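Local coordinates for protein alpha-L-rhamnosidase (Aspergillus terreus, PDB 6GSZ) that probably catalyses the hydrolysis of terminal non-reducing alpha-L-rhamnose residues in alpha-L-rhamnosides, and binds calcium, at residues Glu444-Ser449 with His475-Thr480; Asn482-Thr487 with Trp770-Ile775; Gly776-Ala781 with Ala801-Leu806. One frame throughout, in Å; residues are numbered along the deposited sequence. Where two conformers were deposited one is given.

Contact 1: Glu444-Ser449 with His475-Thr480; sequences ENILWS and HAFSRT
Ile446 meets Phe477 and Thr480 where two helices of the catalytic domain face each other. Its methyl branch does the touching. CG2 comes up to the edge of the Phe477 ring, near the ring plane, and lies 4.0 Å from Phe477 CE1. The same methyl is 4.1 Å from Phe477 CZ, so it sits beside the CE1-CZ side of the ring and not over a face. The two side chains cross obliquely. Thr480, one turn further along, adds a second methyl: Thr480 CG2 is 4.1 Å from Ile446 CG2, tip to tip.

In Ile446, CG2 stands anti to the backbone N, and the longer branch lies beside that N (chi1 -64°). This puts the short branch, not CD1, against the ring. Phe477 has CG anti to its own N (chi1 -172°), which carries the ring out to the methyl. Thr480 OG1 turns to a weak hydrogen bond with Ser769 N. Another ring, that of Tyr762, stacks with Phe477. Ile446 also touches Ile484, further along the helix of Phe477.

The nearest backbones, at Ile446 and Thr480, are 9.0 Å apart between CA atoms. The contact joins helices 437-453 and 471-484 of the six-hairpin glycosidase domain, an (alpha/alpha)6 barrel in this family. The Phe477 side chain is about 10 Å from a bound beta-D-glucopyranose. No hydrogen bond crosses between the segments. The contact is small and buried. It is made by nondirectional van der Waals contact between apolar atoms, and the one hydroxyl beside it, Thr480 OG1, finds its weak partner outside the pair.

Contact 2: Asn482-Thr487 with Trp770-Ile775; sequences NFIYDT and WLHEVI. With CA (calcium ion), chain K.
Phe483 and His772 are brought face to face by different first torsions. Phe483 has CG anti to its backbone N (chi1 -175°). His772 has CG anti to the carbonyl carbon, beside its N (chi1 -56°). Each ring is thereby extended across the gap between the two helices. They form an offset stack with centroids 3.9 Å apart and planes at 14°.

The imidazole lies over one face of the phenyl ring, and Phe483 CD1 sits over the centre of the imidazole. The closest pair is Phe483 CD1 and His772 ND1, at 3.3 Å. The side chains slide past each other in opposite directions. His772 CB stands over the phenyl face, almost on the ring normal, and makes a CH-pi contact 3.8 Å from the centroid of the Phe483 ring. Ile484 meets the histidine at about a right angle, with Ile484 CG1 3.7 Å from His772 CE1. Phe483 also stacks with Phe805 of the C-terminal domain.

Thr487 OG1, past the helix end, donates back to Asn482 OD1 in the last turn at 2.7 Å, from above the carbonyl plane. Asp486 OD1 caps Ala488 N at the start of the next helix. Away from the stacked rings, Asp486 OD2 binds a calcium ion at 2.3 Å. Three waters and three atoms from other parts of the structure complete the metal's ligands.

The contact joins the last turn of helix 471-484 to helix 768-775 in the catalytic domain. Ring stacking, the CH-pi contact and Ile484 packing hold the segments together, with no hydrogen bond between them. The imidazole lies flat on the phenyl face, and its NE2 hydrogen-bonds His443 NE2 on helix 437-453. This bond helps to fix the turn of the ring and gives the buried NE2 a polar partner.

Contact 3: Gly776-Ala781 with Ala801-Leu806; sequences GGLSPA and ASTKFL
Gly776 and Thr803 make the tight part of this contact. Thr803 OG1 lies 3.2 Å from Gly776 CA, and the CA atoms of the two residues are 5.3 Å apart. Gly776 has no side chain, and Thr803 OG1 packs against its CA. The threonine torsion accounts for this: OG1 lies beside the backbone N (chi1 -49°), and CG2 is anti to that N. The hydroxyl branch thus faces Gly776, and the methyl branch is left for Leu778. Leu778 CD1 is 3.9 Å from Thr803 CG2, and the two side chains slide past each other in opposite directions. The same CD1 lies 4.1 Å from Thr803 O, so the leucine tip also rests near the strand backbone.

Further along, the packing loosens. Leu778 CD1 is 4.5 Å from Phe805 CB, an apolar touch to the stem of that side chain. The Phe805 ring turns to partners outside the two segments, Trp785 among them. Ser779, Ser802 and Lys804 point away from the opposite segment. Lys804 is exposed, and its NZ hydrogen-bonds a 2-(2-methoxyethoxy)ethanol molecule, probably from the crystallisation liquor. No hydrogen bond joins the two segments.

The geometry is that of two layers packed together, not of neighbouring strands. Strand 778-780 is an outermost strand of a four-stranded sheet and pairs with 787-790. Strand 800-807 lies between 430-434 and 810-819 in a five-stranded antiparallel sheet. Gly776 O bonds Thr814 OG1 on that same sheet. The chain arrives at Gly776 directly from helix 768-775, so the contact sits where the helical domain passes into the C-terminal beta domain.

In the fold
All three contacts are buried and have no hydrogen bonds between their paired segments. Contact 1 is the most central and contact 3 the furthest out. Contacts 1 and 2 share helix 471-484, and a salt bridge between Arg479 NH2 and Glu773 OE1 (2.8 Å) ties them. Helix 768-775 of contact 2 runs into strand 778-780 of contact 3. Probable backbone hydrogen bonds join Leu771 O to Gly776 N and His772 O to Leu778 N. Contacts 1 and 3 do not touch. The chemistry changes along this line: methyl against ring edge between barrel helices, then a stacked aromatic pair with calcium held further off by Asp486, then leucine, threonine and glycine between beta layers.

Contact 1: Glu444-Ser449 with His475-Thr480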
loop_
_atom_site.group_PDB
_atom_site.type_symbol
_atom_site.label_atom_id
_atom_site.label_comp_id
_atom_site.label_asym_id
_atom_site.label_seq_id
_atom_site.Cartn_x
_atom_site.Cartn_y
_atom_site.Cartn_z
ATOM N N GLU A 444 -14.765 3.586 6.754
ATOM C CA GLU A 444 -13.732 3.554 7.785
ATOM C C GLU A 444 -13.059 2.165 7.813
ATOM O O GLU A 444 -11.815 2.053 7.947
ATOM C CB GLU A 444 -14.357 4.004 9.105
ATOM C CG GLU A 444 -13.354 4.094 10.222
ATOM C CD GLU A 444 -13.801 4.825 11.488
ATOM O OE1 GLU A 444 -14.930 5.328 11.536
ATOM O OE2 GLU A 444 -12.993 4.883 12.421
ATOM N N ASN A 445 -13.864 1.117 7.664
ATOM C CA ASN A 445 -13.346 -0.251 7.696
ATOM C C ASN A 445 -12.444 -0.532 6.490
ATOM O O ASN A 445 -11.415 -1.221 6.641
ATOM C CB ASN A 445 -14.460 -1.297 7.736
ATOM C CG ASN A 445 -15.231 -1.289 9.041
ATOM O OD1 ASN A 445 -14.952 -0.490 9.960
ATOM N ND2 ASN A 445 -16.239 -2.154 9.103
ATOM N N ILE A 446 -12.797 0.019 5.324
ATOM C CA ILE A 446 -11.968 -0.101 4.132
ATOM C C ILE A 446 -10.631 0.610 4.332
ATOM O O ILE A 446 -9.524 0.083 4.048
ATOM C CB ILE A 446 -12.701 0.455 2.897
ATOM C CG1 ILE A 446 -13.939 -0.400 2.611
ATOM C CG2 ILE A 446 -11.777 0.539 1.695
ATOM C CD1 ILE A 446 -14.886 0.201 1.568
ATOM N N LEU A 447 -10.716 1.793 4.895
ATOM C CA LEU A 447 -9.516 2.577 5.244
ATOM C C LEU A 447 -8.587 1.754 6.164
ATOM O O LEU A 447 -7.350 1.703 5.923
ATOM C CB LEU A 447 -9.980 3.864 5.932
ATOM C CG LEU A 447 -8.924 4.727 6.608
ATOM C CD1 LEU A 447 -7.934 5.300 5.630
ATOM C CD2 LEU A 447 -9.581 5.811 7.451
ATOM N N TRP A 448 -9.164 1.151 7.200
ATOM C CA TRP A 448 -8.358 0.358 8.096
ATOM C C TRP A 448 -7.800 -0.910 7.433
ATOM O O TRP A 448 -6.675 -1.329 7.812
ATOM C CB TRP A 448 -9.137 0.031 9.379
ATOM C CG TRP A 448 -9.130 1.165 10.350
ATOM C CD1 TRP A 448 -10.142 2.048 10.603
ATOM C CD2 TRP A 448 -8.080 1.512 11.281
ATOM N NE1 TRP A 448 -9.773 2.933 11.572
ATOM C CE2 TRP A 448 -8.550 2.580 12.073
ATOM C CE3 TRP A 448 -6.827 0.964 11.599
ATOM C CZ2 TRP A 448 -7.778 3.191 13.062
ATOM C CZ3 TRP A 448 -6.082 1.526 12.606
ATOM C CH2 TRP A 448 -6.543 2.633 13.321
ATOM N N SER A 449 -8.550 -1.559 6.530
ATOM C CA SER A 449 -8.003 -2.692 5.805
ATOM C C SER A 449 -6.846 -2.270 4.881
ATOM O O SER A 449 -5.870 -3.029 4.667
ATOM C CB SER A 449 -9.044 -3.511 5.097
ATOM O OG SER A 449 -9.772 -4.298 6.016
ATOM N N HIS A 475 -4.799 -5.942 -7.914
ATOM C CA HIS A 475 -5.465 -5.608 -9.171
ATOM C C HIS A 475 -6.891 -5.123 -8.867
ATOM O O HIS A 475 -7.333 -4.067 -9.354
ATOM C CB HIS A 475 -5.408 -6.793 -10.140
ATOM C CG HIS A 475 -5.937 -6.523 -11.515
ATOM N ND1 HIS A 475 -6.048 -7.555 -12.440
ATOM C CD2 HIS A 475 -6.463 -5.426 -12.100
ATOM C CE1 HIS A 475 -6.592 -7.072 -13.566
ATOM N NE2 HIS A 475 -6.836 -5.774 -13.378
ATOM N N ALA A 476 -7.633 -5.880 -8.079
ATOM C CA ALA A 476 -9.015 -5.536 -7.743
ATOM C C ALA A 476 -9.125 -4.245 -6.926
ATOM O O ALA A 476 -10.048 -3.448 -7.146
ATOM C CB ALA A 476 -9.669 -6.677 -6.972
ATOM N N PHE A 477 -8.184 -4.012 -6.017
ATOM C CA PHE A 477 -8.334 -2.945 -5.001
ATOM C C PHE A 477 -7.711 -1.597 -5.430
ATOM O O PHE A 477 -8.034 -0.593 -4.801
ATOM C CB PHE A 477 -7.732 -3.411 -3.665
ATOM C CG PHE A 477 -8.004 -2.468 -2.519
ATOM C CD1 PHE A 477 -9.305 -2.276 -2.059
ATOM C CD2 PHE A 477 -6.962 -1.802 -1.883
ATOM C CE1 PHE A 477 -9.566 -1.381 -1.039
ATOM C CE2 PHE A 477 -7.225 -0.907 -0.854
ATOM C CZ PHE A 477 -8.529 -0.712 -0.433
ATOM N N SER A 478 -6.797 -1.550 -6.412
ATOM C CA SER A 478 -5.969 -0.321 -6.543
ATOM C C SER A 478 -6.820 0.923 -6.947
ATOM O O SER A 478 -6.441 2.027 -6.546
ATOM C CB SER A 478 -4.762 -0.521 -7.458
ATOM O OG SER A 478 -5.073 -0.270 -8.800
ATOM N N ARG A 479 -7.972 0.761 -7.650
ATOM C CA ARG A 479 -8.790 1.903 -7.960
ATOM C C ARG A 479 -9.263 2.601 -6.676
ATOM O O ARG A 479 -9.314 3.842 -6.590
ATOM C CB ARG A 479 -9.974 1.444 -8.820
ATOM C CG ARG A 479 -10.903 2.531 -9.329
ATOM C CD ARG A 479 -11.862 1.874 -10.295
ATOM N NE ARG A 479 -12.891 2.772 -10.797
ATOM C CZ ARG A 479 -13.735 2.412 -11.786
ATOM N NH1 ARG A 479 -13.598 1.248 -12.429
ATOM N NH2 ARG A 479 -14.688 3.248 -12.157
ATOM N N THR A 480 -9.631 1.807 -5.678
ATOM C CA THR A 480 -9.993 2.284 -4.364
ATOM C C THR A 480 -8.751 2.866 -3.633
ATOM O O THR A 480 -8.759 3.977 -3.079
ATOM C CB THR A 480 -10.662 1.169 -3.542
ATOM O OG1 THR A 480 -11.817 0.681 -4.237
ATOM C CG2 THR A 480 -11.047 1.675 -2.162
#

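Contact 2: Asn482-Thr487 with Trp770-Ile775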
loop_
_atom_site.group_PDB
_atom_site.type_symbol
_atom_site.label_atom_id
_atom_site.label_comp_id
_atom_site.label_asym_id
_atom_site.label_seq_id
_atom_site.Cartn_x
_atom_site.Cartn_y
_atom_site.Cartn_z
ATOM N N ASN A 482 -5.835 4.022 -4.525
ATOM C CA ASN A 482 -5.165 5.167 -5.036
ATOM C C ASN A 482 -5.947 6.479 -4.795
ATOM O O ASN A 482 -5.385 7.577 -4.971
ATOM C CB ASN A 482 -4.964 5.061 -6.552
ATOM C CG ASN A 482 -4.104 3.915 -7.023
ATOM O OD1 ASN A 482 -3.484 3.209 -6.187
ATOM N ND2 ASN A 482 -3.921 3.773 -8.336
ATOM N N PHE A 483 -7.210 6.353 -4.388
ATOM C CA PHE A 483 -7.982 7.493 -3.960
ATOM C C PHE A 483 -7.729 7.782 -2.472
ATOM O O PHE A 483 -7.628 8.951 -2.032
ATOM C CB PHE A 483 -9.468 7.204 -4.192
ATOM C CG PHE A 483 -10.407 8.343 -3.897
ATOM C CD1 PHE A 483 -10.901 8.560 -2.624
ATOM C CD2 PHE A 483 -10.856 9.178 -4.916
ATOM C CE1 PHE A 483 -11.809 9.586 -2.361
ATOM C CE2 PHE A 483 -11.806 10.170 -4.667
ATOM C CZ PHE A 483 -12.269 10.381 -3.387
ATOM N N ILE A 484 -7.640 6.721 -1.657
ATOM C CA ILE A 484 -7.551 6.930 -0.194
ATOM C C ILE A 484 -6.180 7.483 0.223
ATOM O O ILE A 484 -6.118 8.361 1.077
ATOM C CB ILE A 484 -7.917 5.644 0.562
ATOM C CG1 ILE A 484 -9.326 5.162 0.182
ATOM C CG2 ILE A 484 -7.762 5.828 2.064
ATOM C CD1 ILE A 484 -9.723 3.897 0.853
ATOM N N TYR A 485 -5.112 6.944 -0.397
ATOM C CA TYR A 485 -3.756 7.391 -0.106
ATOM C C TYR A 485 -2.996 7.578 -1.415
ATOM O O TYR A 485 -3.332 6.971 -2.424
ATOM C CB TYR A 485 -2.990 6.343 0.713
ATOM C CG TYR A 485 -3.284 6.263 2.201
ATOM C CD1 TYR A 485 -2.615 7.088 3.099
ATOM C CD2 TYR A 485 -4.227 5.389 2.719
ATOM C CE1 TYR A 485 -2.862 7.021 4.466
ATOM C CE2 TYR A 485 -4.483 5.317 4.077
ATOM C CZ TYR A 485 -3.807 6.146 4.957
ATOM O OH TYR A 485 -4.048 6.091 6.316
ATOM N N ASP A 486 -1.946 8.406 -1.370
ATOM C CA ASP A 486 -1.016 8.562 -2.470
ATOM C C ASP A 486 -0.077 7.344 -2.491
ATOM O O ASP A 486 0.906 7.257 -1.740
ATOM C CB ASP A 486 -0.265 9.881 -2.374
ATOM C CG ASP A 486 0.656 10.140 -3.557
ATOM O OD1 ASP A 486 1.051 9.171 -4.256
ATOM O OD2 ASP A 486 0.864 11.359 -3.844
ATOM N N THR A 487 -0.473 6.361 -3.312
ATOM C CA THR A 487 0.213 5.087 -3.431
ATOM C C THR A 487 1.265 5.053 -4.532
ATOM O O THR A 487 1.834 3.985 -4.782
ATOM C CB THR A 487 -0.812 4.025 -3.812
ATOM O OG1 THR A 487 -1.441 4.525 -4.985
ATOM C CG2 THR A 487 -1.865 3.829 -2.734
ATOM N N TRP A 770 -16.775 2.810 -5.562
ATOM C CA TRP A 770 -18.153 3.193 -5.894
ATOM C C TRP A 770 -18.619 4.287 -4.928
ATOM O O TRP A 770 -19.334 5.238 -5.314
ATOM C CB TRP A 770 -19.094 1.984 -5.873
ATOM C CG TRP A 770 -20.403 2.218 -6.559
ATOM C CD1 TRP A 770 -20.635 2.033 -7.883
ATOM C CD2 TRP A 770 -21.644 2.596 -5.949
ATOM N NE1 TRP A 770 -21.934 2.336 -8.159
ATOM C CE2 TRP A 770 -22.572 2.716 -7.010
ATOM C CE3 TRP A 770 -22.062 2.907 -4.649
ATOM C CZ2 TRP A 770 -23.898 3.076 -6.791
ATOM C CZ3 TRP A 770 -23.375 3.267 -4.443
ATOM C CH2 TRP A 770 -24.281 3.340 -5.500
ATOM N N LEU A 771 -18.273 4.171 -3.649
ATOM C CA LEU A 771 -18.568 5.242 -2.690
ATOM C C LEU A 771 -17.940 6.560 -3.154
ATOM O O LEU A 771 -18.573 7.617 -3.164
ATOM C CB LEU A 771 -18.057 4.882 -1.299
ATOM C CG LEU A 771 -18.499 3.541 -0.715
ATOM C CD1 LEU A 771 -17.955 3.356 0.699
ATOM C CD2 LEU A 771 -19.952 3.257 -0.723
ATOM N N HIS A 772 -16.704 6.493 -3.614
ATOM C CA HIS A 772 -15.973 7.692 -3.996
ATOM C C HIS A 772 -16.579 8.299 -5.267
ATOM O O HIS A 772 -16.688 9.550 -5.366
ATOM C CB HIS A 772 -14.475 7.403 -4.228
ATOM C CG HIS A 772 -13.758 6.769 -3.074
ATOM N ND1 HIS A 772 -12.708 5.907 -3.295
ATOM C CD2 HIS A 772 -13.929 6.870 -1.736
ATOM C CE1 HIS A 772 -12.262 5.524 -2.103
ATOM N NE2 HIS A 772 -12.987 6.097 -1.127
ATOM N N GLU A 773 -16.766 7.440 -6.283
ATOM C CA GLU A 773 -17.030 7.933 -7.651
ATOM C C GLU A 773 -18.518 8.159 -7.940
ATOM O O GLU A 773 -18.837 8.961 -8.811
ATOM C CB GLU A 773 -16.516 6.957 -8.707
ATOM C CG GLU A 773 -15.010 6.719 -8.626
ATOM C CD GLU A 773 -14.472 5.838 -9.747
ATOM O OE1 GLU A 773 -15.223 5.556 -10.723
ATOM O OE2 GLU A 773 -13.330 5.366 -9.607
ATOM N N VAL A 774 -19.400 7.442 -7.266
ATOM C CA VAL A 774 -20.817 7.499 -7.591
ATOM C C VAL A 774 -21.582 8.212 -6.471
ATOM O O VAL A 774 -22.286 9.191 -6.726
ATOM C CB VAL A 774 -21.389 6.105 -7.917
ATOM C CG1 VAL A 774 -22.855 6.209 -8.216
ATOM C CG2 VAL A 774 -20.665 5.480 -9.104
ATOM N N ILE A 775 -21.439 7.773 -5.221
ATOM C CA ILE A 775 -22.065 8.527 -4.096
ATOM C C ILE A 775 -21.399 9.906 -4.002
ATOM O O ILE A 775 -22.074 10.938 -3.927
ATOM C CB ILE A 775 -21.987 7.787 -2.752
ATOM C CG1 ILE A 775 -22.597 6.383 -2.836
ATOM C CG2 ILE A 775 -22.660 8.628 -1.667
ATOM C CD1 ILE A 775 -22.569 5.632 -1.523
HETATM CA CA CA K . 1.679 12.941 -5.251
HETATM O O HOH W 1 2.446 10.998 -6.087
HETATM O O HOH W 2 -0.769 13.165 -5.573
HETATM O O HOH W 3 1.222 15.282 -4.865
#

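Contact 3: Gly776-Ala781 with Ala801-Leu806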
loop_
_atom_site.group_PDB
_atom_site.type_symbol
_atom_site.label_atom_id
_atom_site.label_comp_id
_atom_site.label_asym_id
_atom_site.label_seq_id
_atom_site.Cartn_x
_atom_site.Cartn_y
_atom_site.Cartn_z
ATOM N N GLY A 776 -20.062 9.923 -4.045
ATOM C CA GLY A 776 -19.294 11.164 -3.967
ATOM C C GLY A 776 -19.142 11.863 -5.300
ATOM O O GLY A 776 -18.747 13.029 -5.336
ATOM N N GLY A 777 -19.379 11.129 -6.390
ATOM C CA GLY A 777 -19.364 11.690 -7.709
ATOM C C GLY A 777 -18.006 11.886 -8.358
ATOM O O GLY A 777 -17.970 12.309 -9.507
ATOM N N LEU A 778 -16.883 11.624 -7.673
ATOM C CA LEU A 778 -15.583 12.100 -8.147
ATOM C C LEU A 778 -14.830 11.007 -8.909
ATOM O O LEU A 778 -14.550 9.927 -8.362
ATOM C CB LEU A 778 -14.758 12.525 -6.941
ATOM C CG LEU A 778 -15.184 13.812 -6.255
ATOM C CD1 LEU A 778 -14.459 13.960 -4.942
ATOM C CD2 LEU A 778 -14.899 14.986 -7.147
ATOM N N SER A 779 -14.379 11.323 -10.117
ATOM C CA SER A 779 -13.500 10.418 -10.884
ATOM C C SER A 779 -12.632 11.268 -11.788
ATOM O O SER A 779 -12.999 12.385 -12.164
ATOM C CB SER A 779 -14.260 9.370 -11.689
ATOM O OG SER A 779 -15.057 9.994 -12.694
ATOM N N PRO A 780 -11.472 10.751 -12.220
ATOM C CA PRO A 780 -10.620 11.480 -13.156
ATOM C C PRO A 780 -11.167 11.417 -14.584
ATOM O O PRO A 780 -11.468 10.347 -15.091
ATOM C CB PRO A 780 -9.252 10.806 -12.988
ATOM C CG PRO A 780 -9.598 9.379 -12.607
ATOM C CD PRO A 780 -10.858 9.480 -11.766
ATOM N N ALA A 781 -11.266 12.579 -15.212
ATOM C CA ALA A 781 -11.674 12.660 -16.618
ATOM C C ALA A 781 -10.467 12.641 -17.552
ATOM O O ALA A 781 -10.611 12.427 -18.736
ATOM C CB ALA A 781 -12.544 13.871 -16.884
ATOM N N ALA A 801 -23.941 13.463 1.587
ATOM C CA ALA A 801 -22.627 12.816 1.601
ATOM C C ALA A 801 -21.548 13.850 1.333
ATOM O O ALA A 801 -21.766 14.836 0.623
ATOM C CB ALA A 801 -22.568 11.703 0.596
ATOM N N SER A 802 -20.377 13.603 1.927
ATOM C CA SER A 802 -19.220 14.461 1.779
ATOM C C SER A 802 -18.018 13.604 1.389
ATOM O O SER A 802 -17.651 12.647 2.091
ATOM C CB SER A 802 -18.930 15.246 3.046
ATOM O OG SER A 802 -20.032 16.063 3.402
ATOM N N THR A 803 -17.356 13.998 0.310
ATOM C CA THR A 803 -16.222 13.293 -0.243
ATOM C C THR A 803 -15.141 14.315 -0.557
ATOM O O THR A 803 -15.426 15.316 -1.172
ATOM C CB THR A 803 -16.647 12.502 -1.496
ATOM O OG1 THR A 803 -17.838 11.741 -1.210
ATOM C CG2 THR A 803 -15.530 11.606 -2.006
ATOM N N LYS A 804 -13.876 14.009 -0.235
ATOM C CA LYS A 804 -12.759 14.873 -0.484
ATOM C C LYS A 804 -11.632 14.046 -1.108
ATOM O O LYS A 804 -11.385 12.914 -0.658
ATOM C CB LYS A 804 -12.242 15.506 0.825
ATOM C CG LYS A 804 -13.259 16.295 1.626
ATOM C CD LYS A 804 -12.659 17.005 2.822
ATOM C CE LYS A 804 -13.726 17.658 3.672
ATOM N NZ LYS A 804 -13.185 18.228 4.931
ATOM N N PHE A 805 -10.908 14.638 -2.050
ATOM C CA PHE A 805 -9.775 13.997 -2.678
ATOM C C PHE A 805 -8.689 15.018 -2.966
ATOM O O PHE A 805 -8.910 15.971 -3.734
ATOM C CB PHE A 805 -10.163 13.245 -3.956
ATOM C CG PHE A 805 -8.994 12.597 -4.629
ATOM C CD1 PHE A 805 -8.248 11.649 -3.941
ATOM C CD2 PHE A 805 -8.601 12.956 -5.894
ATOM C CE1 PHE A 805 -7.131 11.089 -4.522
ATOM C CE2 PHE A 805 -7.483 12.398 -6.476
ATOM C CZ PHE A 805 -6.718 11.482 -5.761
ATOM N N LEU A 806 -7.503 14.773 -2.378
ATOM C CA LEU A 806 -6.344 15.618 -2.612
ATOM C C LEU A 806 -5.638 15.180 -3.887
ATOM O O LEU A 806 -4.821 14.282 -3.911
ATOM C CB LEU A 806 -5.426 15.556 -1.400
ATOM C CG LEU A 806 -4.276 16.553 -1.367
ATOM C CD1 LEU A 806 -4.792 17.987 -1.355
ATOM C CD2 LEU A 806 -3.432 16.278 -0.133
#